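Local coordinates for alkaline serine protease (Pseudoalteromonas sp., PDB 1V6C), which hydrolyses peptide bonds in proteins as a subtilisin-like serine protease, probably through the serine-based mechanism of that family, at residues N141-H146 with A169-V174; G150-A155 with S173-A178; S163-P168 with T193-I198. All coordinates share one frame; numbering follows the deposited sequence.

Interaction 1 of 3, residues N141-H146 with A169-V174; sequences NALNTH and ASYDSV. With CA (calcium ion), chain E.
Leu143, midway along helix 137-148, reaches across to the 169-174 loop and meets a different neighbour at each end of its side chain. At the root, CB rests against the hydroxyl of Ser173, with Leu143 CB and Ser173 OG 3.4 Å apart. CG then branches, and it is CD2 that carries the side chain forward to the loop. This methyl approaches the Tyr171 ring obliquely, 3.9 Å separating Leu143 CD2 from Tyr171 CD1, and the two side chains cross at about a right angle. The same CD2 also touches Val174, at 3.9 Å from Val174 CG2, the branch that lies beside the backbone N of its own residue. Seen from this one methyl, ring and valine lie in roughly perpendicular directions, while Leu153 and Pro168 pack on the leucine from outside the pair.

Ser173 fits close against the helix backbone: its OG points between its own backbone N and carbonyl carbon (chi1 57°), which turns it to Leu143, and its CB lies 3.7 Å from Asn144 CA. Asn144 touches more loosely, through ND2, 4.0 Å from Ser173 CB. No hydrogen bond joins the two segments, so the fit is one of shape. The phenol is held elsewhere, its OH bonded to Glu139 and to the backbone N of Thr136.

On the far side of the loop, a type I turn from Tyr171 to Val174 presents Tyr171 O and Val174 O to calcium, the latter at 2.2 Å; Ala169 O, from just before the turn, binds at 2.4 Å. With Gln195 OE1 and a water they form a site that probably corresponds in position to the weak calcium site of subtilisins, here backed by a helix of the subtilase fold.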
loop_
_atom_site.group_PDB
_atom_site.type_symbol
_atom_site.label_atom_id
_atom_site.label_comp_id
_atom_site.label_asym_id
_atom_site.label_seq_id
_atom_site.Cartn_x
_atom_site.Cartn_y
_atom_site.Cartn_z
ATOM N N ASN A 141 -16.680 16.915 -16.789
ATOM C CA ASN A 141 -18.106 16.714 -17.035
ATOM C C ASN A 141 -18.479 15.233 -17.140
ATOM O O ASN A 141 -19.495 14.801 -16.593
ATOM C CB ASN A 141 -18.528 17.433 -18.322
ATOM C CG ASN A 141 -18.595 18.944 -18.159
ATOM O OD1 ASN A 141 -18.662 19.679 -19.144
ATOM N ND2 ASN A 141 -18.593 19.411 -16.915
ATOM N N ALA A 142 -17.660 14.463 -17.847
ATOM C CA ALA A 142 -17.922 13.036 -18.019
ATOM C C ALA A 142 -17.922 12.300 -16.683
ATOM O O ALA A 142 -18.788 11.460 -16.431
ATOM C CB ALA A 142 -16.889 12.419 -18.956
ATOM N N LEU A 143 -16.952 12.607 -15.828
ATOM C CA LEU A 143 -16.878 11.956 -14.525
ATOM C C LEU A 143 -17.975 12.448 -13.588
ATOM O O LEU A 143 -18.463 11.694 -12.750
ATOM C CB LEU A 143 -15.498 12.164 -13.891
ATOM C CG LEU A 143 -14.443 11.122 -14.300
ATOM C CD1 LEU A 143 -14.293 11.101 -15.821
ATOM C CD2 LEU A 143 -13.111 11.431 -13.628
ATOM N N ASN A 144 -18.370 13.709 -13.728
ATOM C CA ASN A 144 -19.428 14.236 -12.876
ATOM C C ASN A 144 -20.738 13.542 -13.252
ATOM O O ASN A 144 -21.596 13.313 -12.402
ATOM C CB ASN A 144 -19.577 15.747 -13.064
ATOM C CG ASN A 144 -20.458 16.383 -12.001
ATOM O OD1 ASN A 144 -21.006 17.466 -12.201
ATOM N ND2 ASN A 144 -20.586 15.716 -10.856
ATOM N N THR A 145 -20.881 13.207 -14.532
ATOM C CA THR A 145 -22.085 12.536 -15.013
ATOM C C THR A 145 -22.168 11.130 -14.425
ATOM O O THR A 145 -23.224 10.701 -13.968
ATOM C CB THR A 145 -22.103 12.450 -16.554
ATOM O OG1 THR A 145 -22.189 13.774 -17.101
ATOM C CG2 THR A 145 -23.299 11.626 -17.037
ATOM N N HIS A 146 -21.051 10.411 -14.441
ATOM C CA HIS A 146 -21.033 9.066 -13.878
ATOM C C HIS A 146 -21.339 9.124 -12.387
ATOM O O HIS A 146 -22.111 8.317 -11.874
ATOM C CB HIS A 146 -19.671 8.406 -14.107
ATOM C CG HIS A 146 -19.562 7.700 -15.423
ATOM N ND1 HIS A 146 -18.561 7.964 -16.333
ATOM C CD2 HIS A 146 -20.330 6.734 -15.977
ATOM C CE1 HIS A 146 -18.717 7.191 -17.392
ATOM N NE2 HIS A 146 -19.783 6.434 -17.201
ATOM N N ALA A 169 -8.206 12.360 -9.343
ATOM C CA ALA A 169 -8.435 12.604 -7.919
ATOM C C ALA A 169 -8.908 14.017 -7.578
ATOM O O ALA A 169 -9.761 14.196 -6.707
ATOM C CB ALA A 169 -7.172 12.287 -7.125
ATOM N N SER A 170 -8.370 15.016 -8.267
ATOM C CA SER A 170 -8.722 16.399 -7.961
ATOM C C SER A 170 -10.005 16.971 -8.548
ATOM O O SER A 170 -10.276 18.165 -8.389
ATOM C CB SER A 170 -7.536 17.302 -8.291
ATOM O OG SER A 170 -6.418 16.904 -7.512
ATOM N N TYR A 171 -10.792 16.139 -9.227
ATOM C CA TYR A 171 -12.082 16.592 -9.750
ATOM C C TYR A 171 -13.046 16.448 -8.567
ATOM O O TYR A 171 -12.851 15.583 -7.713
ATOM C CB TYR A 171 -12.559 15.704 -10.904
ATOM C CG TYR A 171 -11.813 15.899 -12.204
ATOM C CD1 TYR A 171 -11.274 14.812 -12.887
ATOM C CD2 TYR A 171 -11.667 17.166 -12.763
ATOM C CE1 TYR A 171 -10.607 14.981 -14.095
ATOM C CE2 TYR A 171 -11.004 17.346 -13.970
ATOM C CZ TYR A 171 -10.476 16.250 -14.632
ATOM O OH TYR A 171 -9.814 16.423 -15.823
ATOM N N ASP A 172 -14.084 17.278 -8.508
ATOM C CA ASP A 172 -15.028 17.197 -7.393
ATOM C C ASP A 172 -15.856 15.913 -7.348
ATOM O O ASP A 172 -16.377 15.542 -6.296
ATOM C CB ASP A 172 -15.973 18.401 -7.410
ATOM C CG ASP A 172 -15.273 19.693 -7.033
ATOM O OD1 ASP A 172 -14.626 19.724 -5.966
ATOM O OD2 ASP A 172 -15.375 20.672 -7.795
ATOM N N SER A 173 -15.969 15.236 -8.484
ATOM C CA SER A 173 -16.748 14.004 -8.569
ATOM C C SER A 173 -15.969 12.776 -8.106
ATOM O O SER A 173 -16.506 11.666 -8.090
ATOM C CB SER A 173 -17.201 13.787 -10.013
ATOM O OG SER A 173 -16.083 13.746 -10.886
ATOM N N VAL A 174 -14.716 12.980 -7.717
ATOM C CA VAL A 174 -13.843 11.881 -7.303
ATOM C C VAL A 174 -13.250 12.065 -5.912
ATOM O O VAL A 174 -12.889 13.174 -5.530
ATOM C CB VAL A 174 -12.666 11.736 -8.295
ATOM C CG1 VAL A 174 -11.785 10.561 -7.903
ATOM C CG2 VAL A 174 -13.190 11.587 -9.714
HETATM CA CA CA E . -11.762 15.092 -5.754
HETATM O O HOH W 1 -11.718 14.862 -3.402
#

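Interaction 2 of 3, residues G150-A155 with S173-A178; sequences GVLLIA and SVMSVA. With CA (calcium ion), chain E.
Ile154 CG1 and Met175 CG both stand anti to the carbonyl carbon, at chi1 -60° and -66° respectively, and these matching torsions turn the two chains the same way off adjacent parallel strands, where they lie side by side. Ile154 CG1 consequently lies 4.0 Å from Met175 SD. The second branch of Ile154, CG2, stands anti to the backbone N and crosses to the next strand residue on that face, meeting Val177 CG2 at 3.6 Å. Helix 391-401 packs over this side through Arg395 and Asn399, which touch Met175.

On the other face, Val174 divides its two methyls between successive partners: CG2 meets Leu153 CB at 3.8 Å, and CG1 meets Ala155 CB at 3.7 Å. Helix 137-148 covers this face, so the sheet is packed between helices.

Strands 152-155 and 174-178 run parallel and are joined by a ladder of three backbone bonds. Met175 N donates to Leu153 O, Ala155 N donates to Met175 O at 2.9 Å, and Val177 N donates to Ala155 O. Before the ladder begins, a water takes over: Leu153 N donates to it, and it donates in turn to Ser173 O at 2.8 Å. Another water, itself a calcium ligand, accepts from Ser176 N.

Chemically, then, every touching residue is buried, the ladder bonds tie up main-chain groups that would be costly to bury bare, and bound water serves where the strands have not yet come together.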
loop_
_atom_site.group_PDB
_atom_site.type_symbol
_atom_site.label_atom_id
_atom_site.label_comp_id
_atom_site.label_asym_id
_atom_site.label_seq_id
_atom_site.Cartn_x
_atom_site.Cartn_y
_atom_site.Cartn_z
ATOM N N GLY A 150 -24.772 7.767 -10.062
ATOM C CA GLY A 150 -24.691 6.780 -8.996
ATOM C C GLY A 150 -23.418 5.949 -8.901
ATOM O O GLY A 150 -23.379 4.969 -8.154
ATOM N N VAL A 151 -22.380 6.329 -9.641
ATOM C CA VAL A 151 -21.116 5.594 -9.607
ATOM C C VAL A 151 -20.097 6.295 -8.714
ATOM O O VAL A 151 -19.779 7.463 -8.928
ATOM C CB VAL A 151 -20.508 5.456 -11.018
ATOM C CG1 VAL A 151 -19.189 4.683 -10.947
ATOM C CG2 VAL A 151 -21.491 4.760 -11.936
ATOM N N LEU A 152 -19.588 5.578 -7.716
ATOM C CA LEU A 152 -18.603 6.142 -6.795
ATOM C C LEU A 152 -17.209 6.079 -7.418
ATOM O O LEU A 152 -16.727 5.004 -7.775
ATOM C CB LEU A 152 -18.616 5.372 -5.472
ATOM C CG LEU A 152 -17.721 5.897 -4.347
ATOM C CD1 LEU A 152 -18.181 7.286 -3.918
ATOM C CD2 LEU A 152 -17.773 4.937 -3.173
ATOM N N LEU A 153 -16.570 7.240 -7.545
ATOM C CA LEU A 153 -15.240 7.336 -8.140
ATOM C C LEU A 153 -14.204 7.642 -7.065
ATOM O O LEU A 153 -14.382 8.560 -6.264
ATOM C CB LEU A 153 -15.227 8.441 -9.199
ATOM C CG LEU A 153 -16.363 8.369 -10.224
ATOM C CD1 LEU A 153 -16.308 9.590 -11.134
ATOM C CD2 LEU A 153 -16.245 7.074 -11.035
ATOM N N ILE A 154 -13.116 6.880 -7.059
ATOM C CA ILE A 154 -12.066 7.054 -6.065
ATOM C C ILE A 154 -10.693 6.984 -6.737
ATOM O O ILE A 154 -10.438 6.094 -7.547
ATOM C CB ILE A 154 -12.186 5.962 -4.974
ATOM C CG1 ILE A 154 -13.551 6.081 -4.283
ATOM C CG2 ILE A 154 -11.063 6.091 -3.963
ATOM C CD1 ILE A 154 -13.875 4.934 -3.338
ATOM N N ALA A 155 -9.815 7.923 -6.400
ATOM C CA ALA A 155 -8.486 7.960 -7.001
ATOM C C ALA A 155 -7.393 8.420 -6.041
ATOM O O ALA A 155 -7.671 9.027 -5.003
ATOM C CB ALA A 155 -8.506 8.857 -8.237
ATOM N N SER A 173 -15.969 15.236 -8.484
ATOM C CA SER A 173 -16.748 14.004 -8.569
ATOM C C SER A 173 -15.969 12.776 -8.106
ATOM O O SER A 173 -16.506 11.666 -8.090
ATOM C CB SER A 173 -17.201 13.787 -10.013
ATOM O OG SER A 173 -16.083 13.746 -10.886
ATOM N N VAL A 174 -14.716 12.980 -7.717
ATOM C CA VAL A 174 -13.843 11.881 -7.303
ATOM C C VAL A 174 -13.250 12.065 -5.912
ATOM O O VAL A 174 -12.889 13.174 -5.530
ATOM C CB VAL A 174 -12.666 11.736 -8.295
ATOM C CG1 VAL A 174 -11.785 10.561 -7.903
ATOM C CG2 VAL A 174 -13.190 11.587 -9.714
ATOM N N MET A 175 -13.141 10.976 -5.153
ATOM C CA MET A 175 -12.542 11.056 -3.823
ATOM C C MET A 175 -11.015 11.027 -3.958
ATOM O O MET A 175 -10.454 10.076 -4.499
ATOM C CB MET A 175 -12.976 9.871 -2.951
ATOM C CG MET A 175 -14.449 9.826 -2.602
ATOM S SD MET A 175 -14.770 8.523 -1.383
ATOM C CE MET A 175 -14.522 9.414 0.126
ATOM N N SER A 176 -10.348 12.068 -3.469
ATOM C CA SER A 176 -8.890 12.129 -3.522
ATOM C C SER A 176 -8.359 11.452 -2.261
ATOM O O SER A 176 -8.622 11.912 -1.149
ATOM C CB SER A 176 -8.424 13.586 -3.571
ATOM O OG SER A 176 -7.011 13.662 -3.602
ATOM N N VAL A 177 -7.608 10.368 -2.439
ATOM C CA VAL A 177 -7.070 9.600 -1.315
ATOM C C VAL A 177 -5.601 9.850 -0.977
ATOM O O VAL A 177 -4.730 9.760 -1.845
ATOM C CB VAL A 177 -7.262 8.084 -1.569
ATOM C CG1 VAL A 177 -6.735 7.275 -0.388
ATOM C CG2 VAL A 177 -8.733 7.788 -1.807
ATOM N N ALA A 178 -5.339 10.149 0.294
ATOM C CA ALA A 178 -3.985 10.402 0.779
ATOM C C ALA A 178 -3.438 9.161 1.478
ATOM O O ALA A 178 -4.197 8.262 1.841
ATOM C CB ALA A 178 -3.984 11.585 1.749
HETATM CA CA CA E . -11.762 15.092 -5.754
HETATM O O HOH W 2 -16.974 9.686 -6.104
HETATM O O HOH W 1 -11.718 14.862 -3.402
#

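Interaction 3 of 3, residues S163-P168 with T193-I198; sequences SSYSYP and TDQVEI. With CA (calcium ion), chain E; SO4 (sulfate ion), chain F.
Tyr165 and Asp194 meet through the phenol hydroxyl, which donates to the carboxylate: Tyr165 OH stands 2.7 Å from Asp194 OD1. The aspartate sets its CG between its own backbone N and carbonyl carbon (chi1 55°), which brings the carboxylate round to the phenol. The donor comes to the syn side of OD1 but 34° out of the carboxylate plane, whereas OD1 itself lies at the edge of the ring, near the ring plane.

Along its CD1-CE1 side, the ring is backed obliquely by Thr193, whose CB is 3.7 Å from Tyr165 CE1, and by Gln195 CG. Thr193 spreads its branches with separate tasks. OG1 accepts from Gln195 N at 3.0 Å, an ST turn, and from Val196 N, an ST motif, shaping the chain as it leads into strand 196-201. CG2 faces two neighbouring main-chain carbonyls, 3.4 Å from Ser163 O and 3.3 Å from Ser164 O. At the exposed end, Ser163 N and OG hold a sulfate, probably from the crystallisation liquor.

Gln195 is bent at chi2 (-71°), which curls its amide back toward the metal: OE1 binds calcium at 2.4 Å, while NE2 is taken by Asp172. A calcium-bound water donates to both Gln195 O and Glu197 OE1. Reaching in from another loop, this side-chain ligand joins the oxygens of Ala169, Tyr171 and Val174, consistent with the weak calcium site of subtilisins.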
loop_
_atom_site.group_PDB
_atom_site.type_symbol
_atom_site.label_atom_id
_atom_site.label_comp_id
_atom_site.label_asym_id
_atom_site.label_seq_id
_atom_site.Cartn_x
_atom_site.Cartn_y
_atom_site.Cartn_z
ATOM N N SER A 163 2.030 20.229 -3.424
ATOM C CA SER A 163 0.610 20.568 -3.392
ATOM C C SER A 163 -0.075 20.501 -4.750
ATOM O O SER A 163 -1.199 20.987 -4.902
ATOM C CB SER A 163 0.416 21.976 -2.814
ATOM O OG SER A 163 0.737 22.969 -3.776
ATOM N N SER A 164 0.579 19.894 -5.735
ATOM C CA SER A 164 -0.015 19.821 -7.062
ATOM C C SER A 164 -1.252 18.938 -7.106
ATOM O O SER A 164 -1.397 17.988 -6.324
ATOM C CB SER A 164 1.007 19.318 -8.089
ATOM O OG SER A 164 1.369 17.973 -7.830
ATOM N N TYR A 165 -2.152 19.269 -8.023
ATOM C CA TYR A 165 -3.373 18.504 -8.201
ATOM C C TYR A 165 -3.136 17.361 -9.172
ATOM O O TYR A 165 -2.612 17.565 -10.269
ATOM C CB TYR A 165 -4.488 19.381 -8.772
ATOM C CG TYR A 165 -5.012 20.428 -7.825
ATOM C CD1 TYR A 165 -5.720 20.072 -6.680
ATOM C CD2 TYR A 165 -4.826 21.783 -8.093
ATOM C CE1 TYR A 165 -6.239 21.037 -5.824
ATOM C CE2 TYR A 165 -5.334 22.755 -7.246
ATOM C CZ TYR A 165 -6.042 22.378 -6.115
ATOM O OH TYR A 165 -6.574 23.342 -5.288
ATOM N N SER A 166 -3.508 16.156 -8.761
ATOM C CA SER A 166 -3.395 15.001 -9.634
ATOM C C SER A 166 -4.828 14.689 -10.044
ATOM O O SER A 166 -5.737 14.740 -9.216
ATOM C CB SER A 166 -2.786 13.809 -8.893
ATOM O OG SER A 166 -2.680 12.686 -9.753
ATOM N N TYR A 167 -5.035 14.395 -11.322
ATOM C CA TYR A 167 -6.364 14.074 -11.829
ATOM C C TYR A 167 -6.363 12.610 -12.248
ATOM O O TYR A 167 -5.344 12.098 -12.711
ATOM C CB TYR A 167 -6.697 14.999 -13.004
ATOM C CG TYR A 167 -6.766 16.450 -12.569
ATOM C CD1 TYR A 167 -7.953 16.996 -12.080
ATOM C CD2 TYR A 167 -5.623 17.249 -12.562
ATOM C CE1 TYR A 167 -7.999 18.309 -11.583
ATOM C CE2 TYR A 167 -5.660 18.566 -12.067
ATOM C CZ TYR A 167 -6.851 19.082 -11.578
ATOM O OH TYR A 167 -6.887 20.367 -11.060
ATOM N N PRO A 168 -7.518 11.934 -12.158
ATOM C CA PRO A 168 -8.849 12.372 -11.719
ATOM C C PRO A 168 -9.129 12.683 -10.241
ATOM O O PRO A 168 -10.191 13.219 -9.923
ATOM C CB PRO A 168 -9.744 11.253 -12.234
ATOM C CG PRO A 168 -8.891 10.046 -11.985
ATOM C CD PRO A 168 -7.531 10.494 -12.487
ATOM N N THR A 193 -3.506 18.683 -0.912
ATOM C CA THR A 193 -4.315 19.670 -1.619
ATOM C C THR A 193 -5.640 19.868 -0.906
ATOM O O THR A 193 -5.975 19.129 0.023
ATOM C CB THR A 193 -4.645 19.207 -3.052
ATOM O OG1 THR A 193 -5.635 18.169 -2.995
ATOM C CG2 THR A 193 -3.401 18.669 -3.746
ATOM N N ASP A 194 -6.408 20.860 -1.349
ATOM C CA ASP A 194 -7.698 21.094 -0.734
ATOM C C ASP A 194 -8.726 20.105 -1.274
ATOM O O ASP A 194 -9.898 20.158 -0.911
ATOM C CB ASP A 194 -8.161 22.550 -0.931
ATOM C CG ASP A 194 -8.189 22.983 -2.384
ATOM O OD1 ASP A 194 -7.923 22.157 -3.283
ATOM O OD2 ASP A 194 -8.488 24.173 -2.619
ATOM N N GLN A 195 -8.271 19.199 -2.140
ATOM C CA GLN A 195 -9.137 18.162 -2.692
ATOM C C GLN A 195 -8.974 16.882 -1.864
ATOM O O GLN A 195 -9.903 16.081 -1.784
ATOM C CB GLN A 195 -8.788 17.867 -4.155
ATOM C CG GLN A 195 -9.419 18.805 -5.184
ATOM C CD GLN A 195 -10.923 18.598 -5.350
ATOM O OE1 GLN A 195 -11.413 17.470 -5.343
ATOM N NE2 GLN A 195 -11.655 19.693 -5.527
ATOM N N VAL A 196 -7.801 16.687 -1.259
ATOM C CA VAL A 196 -7.572 15.492 -0.436
ATOM C C VAL A 196 -8.792 15.344 0.468
ATOM O O VAL A 196 -9.141 16.252 1.232
ATOM C CB VAL A 196 -6.280 15.609 0.405
ATOM C CG1 VAL A 196 -6.170 14.428 1.365
ATOM C CG2 VAL A 196 -5.067 15.618 -0.518
ATOM N N GLU A 197 -9.433 14.187 0.378
ATOM C CA GLU A 197 -10.672 13.941 1.102
ATOM C C GLU A 197 -10.615 12.934 2.239
ATOM O O GLU A 197 -11.324 13.072 3.238
ATOM C CB GLU A 197 -11.716 13.490 0.083
ATOM C CG GLU A 197 -13.156 13.723 0.467
ATOM C CD GLU A 197 -14.077 13.556 -0.724
ATOM O OE1 GLU A 197 -13.747 14.097 -1.802
ATOM O OE2 GLU A 197 -15.127 12.897 -0.588
ATOM N N ILE A 198 -9.778 11.917 2.092
ATOM C CA ILE A 198 -9.693 10.885 3.112
ATOM C C ILE A 198 -8.341 10.187 3.009
ATOM O O ILE A 198 -7.659 10.291 1.987
ATOM C CB ILE A 198 -10.857 9.879 2.921
ATOM C CG1 ILE A 198 -11.025 9.001 4.164
ATOM C CG2 ILE A 198 -10.611 9.030 1.677
ATOM C CD1 ILE A 198 -12.362 8.275 4.202
HETATM CA CA CA E . -11.762 15.092 -5.754
HETATM S S SO4 F . 4.177 23.310 -4.240
HETATM O O1 SO4 F . 4.042 24.769 -4.385
HETATM O O2 SO4 F . 5.570 22.921 -4.515
HETATM O O3 SO4 F . 3.831 22.926 -2.856
HETATM O O4 SO4 F . 3.264 22.628 -5.174
HETATM O O HOH W 1 -11.718 14.862 -3.402
#

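In the fold
All three contacts converge on one calcium ion and its water. Interactions 1 and 2, with centres about 8 Å apart, share Ser173 and Val174, in the passage from the metal-binding turn into strand 174-180. Interaction 3, its centre about 13 Å from that of interaction 1, adds the Gln195 ligand, and Gln195 NE2 bonds Asp172 OD1 at 3.0 Å. Strand 196-201 then extends the sheet of interaction 2, Glu197 N lying 2.9 Å from Ser176 O. A bound phenylmethanesulfonic acid, which probably marks the active site, is closest to interaction 2: about 7 Å from the side chain of Ala155, against about 11 Å from those of Val174 and Ser164.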